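Putative solute-binding component of ABC transporter (Clostridium phytofermentans, PDB 4YS6) probably binds sugars for uptake by an ABC transporter, and is seen here holding beta-D-glucopyranose between its two lobes. Local coordinates at residues C273-A276 with N277-M281. Residues are numbered along the deposited sequence; the frame is centred on the assembly and turned at random.
Sequences CDIA and NVKNM
Two donors meet on the carbonyl oxygen of Ala276: Asn280 N at 3.0 Å, tilted 23° from the carbonyl plane, and a water that also donates to Asn280 OD1. The carbonyl and the amide oxygen are thus joined by a solvent bridge beside the backbone bond. One residue back, Lys279 N reaches Ile275 O with an N-H...O angle of 172°, the straightest of the three i to i+4 bonds; Val278 N closes the first of them onto Asp274 O at 2.9 Å. That series starts at Asp274, which occupies the N-cap position, although its carboxylate makes no capping bond. Its side chain runs alongside that of Asn277, with Asp274 CB 3.4 Å from Asn277 OD1 and the carboxylate and amide planes 72° apart. A second water donates both to Asp274 OD2 at 2.7 Å and to Asn277 OD1, so one water bridges the two oxygens, which are 4.1 Å apart. The other end of the amide, Asn277 ND2, bonds to Gln286 OE1 and Asp247 O, and with the bridged oxygen this fixes the flip of the group. On another side of the turn, Val278 CG2 lies beside its own backbone N, anti to the carbonyl carbon, which brings it to 4.0 Å from Cys273 CB; Leu348 of helix 344-349 touches both residues. Lys279, extended beyond CG, passes along Ile275, Lys279 CE lying 3.8 Å from Ile275 CG2, and its NZ forms a salt bridge with the C-terminal carboxylate of Lys360. Together these contacts form the N-terminal end of helix 275-282, from the N-cap residue Asp274 into its second turn, just after glucose-pocket residue Asp272 in a periplasmic-binding-protein fold.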
loop_
_atom_site.group_PDB
_atom_site.type_symbol
_atom_site.label_atom_id
_atom_site.label_comp_id
_atom_site.label_asym_id
_atom_site.label_seq_id
_atom_site.Cartn_x
_atom_site.Cartn_y
_atom_site.Cartn_z
ATOM N N CYS A 273 -5.739 5.011 -5.621
ATOM C CA CYS A 273 -6.324 6.083 -6.423
ATOM C C CYS A 273 -5.444 7.331 -6.416
ATOM O O CYS A 273 -5.941 8.458 -6.182
ATOM C CB CYS A 273 -7.735 6.440 -5.943
ATOM S SG CYS A 273 -8.894 5.078 -6.232
ATOM N N ASP A 274 -4.142 7.141 -6.644
ATOM C CA ASP A 274 -3.259 8.280 -6.903
ATOM C C ASP A 274 -3.811 9.082 -8.078
ATOM O O ASP A 274 -4.374 8.531 -9.014
ATOM C CB ASP A 274 -1.826 7.843 -7.246
ATOM C CG ASP A 274 -1.076 7.248 -6.067
ATOM O OD1 ASP A 274 -1.531 7.392 -4.906
ATOM O OD2 ASP A 274 0.013 6.672 -6.311
ATOM N N ILE A 275 -3.578 10.382 -8.066
ATOM C CA ILE A 275 -4.118 11.261 -9.094
ATOM C C ILE A 275 -3.657 10.861 -10.490
ATOM O O ILE A 275 -4.460 10.822 -11.403
ATOM C CB ILE A 275 -3.733 12.732 -8.805
ATOM C CG1 ILE A 275 -4.520 13.211 -7.599
ATOM C CG2 ILE A 275 -4.041 13.649 -9.989
ATOM C CD1 ILE A 275 -4.048 14.549 -7.047
ATOM N N ALA A 276 -2.372 10.579 -10.663
ATOM C CA ALA A 276 -1.845 10.182 -11.964
ATOM C C ALA A 276 -2.595 8.969 -12.508
ATOM O O ALA A 276 -2.925 8.911 -13.702
ATOM C CB ALA A 276 -0.360 9.868 -11.854
ATOM N N ASN A 277 -2.837 8.000 -11.625
ATOM C CA ASN A 277 -3.510 6.767 -12.024
ATOM C C ASN A 277 -4.981 6.969 -12.302
ATOM O O ASN A 277 -5.520 6.315 -13.199
ATOM C CB ASN A 277 -3.320 5.705 -10.962
ATOM C CG ASN A 277 -1.875 5.433 -10.713
ATOM O OD1 ASN A 277 -1.163 6.296 -10.208
ATOM N ND2 ASN A 277 -1.423 4.238 -11.054
ATOM N N VAL A 278 -5.641 7.850 -11.553
ATOM C CA VAL A 278 -7.041 8.150 -11.859
ATOM C C VAL A 278 -7.151 8.765 -13.246
ATOM O O VAL A 278 -8.017 8.391 -14.045
ATOM C CB VAL A 278 -7.664 9.084 -10.817
ATOM C CG1 VAL A 278 -9.122 9.439 -11.202
ATOM C CG2 VAL A 278 -7.631 8.423 -9.459
ATOM N N LYS A 279 -6.273 9.702 -13.561
ATOM C CA LYS A 279 -6.270 10.275 -14.903
ATOM C C LYS A 279 -6.023 9.212 -15.965
ATOM O O LYS A 279 -6.666 9.232 -17.009
ATOM C CB LYS A 279 -5.222 11.370 -15.000
ATOM C CG LYS A 279 -5.594 12.604 -14.206
ATOM C CD LYS A 279 -4.470 13.629 -14.216
ATOM C CE LYS A 279 -4.880 14.911 -13.516
ATOM N NZ LYS A 279 -3.886 16.007 -13.757
ATOM N N ASN A 280 -5.120 8.270 -15.698
ATOM C CA ASN A 280 -4.921 7.148 -16.628
ATOM C C ASN A 280 -6.163 6.277 -16.753
ATOM O O ASN A 280 -6.494 5.856 -17.865
ATOM C CB ASN A 280 -3.762 6.283 -16.214
ATOM C CG ASN A 280 -2.429 6.907 -16.551
ATOM O OD1 ASN A 280 -2.347 7.893 -17.292
ATOM N ND2 ASN A 280 -1.374 6.335 -16.010
HETATM N N MSE A 281 -6.887 6.047 -15.662
HETATM C CA MSE A 281 -8.124 5.264 -15.781
HETATM C C MSE A 281 -9.126 5.976 -16.677
HETATM O O MSE A 281 -9.837 5.325 -17.463
HETATM C CB MSE A 281 -8.781 4.965 -14.419
HETATM C CG MSE A 281 -8.008 4.040 -13.544
HETATM SE SE MSE A 281 -9.086 3.414 -11.987
HETATM C CE MSE A 281 -10.568 4.635 -12.252
HETATM O O HOH W 1 1.235 6.601 -8.761
HETATM O O HOH W 2 -1.432 10.463 -15.649
#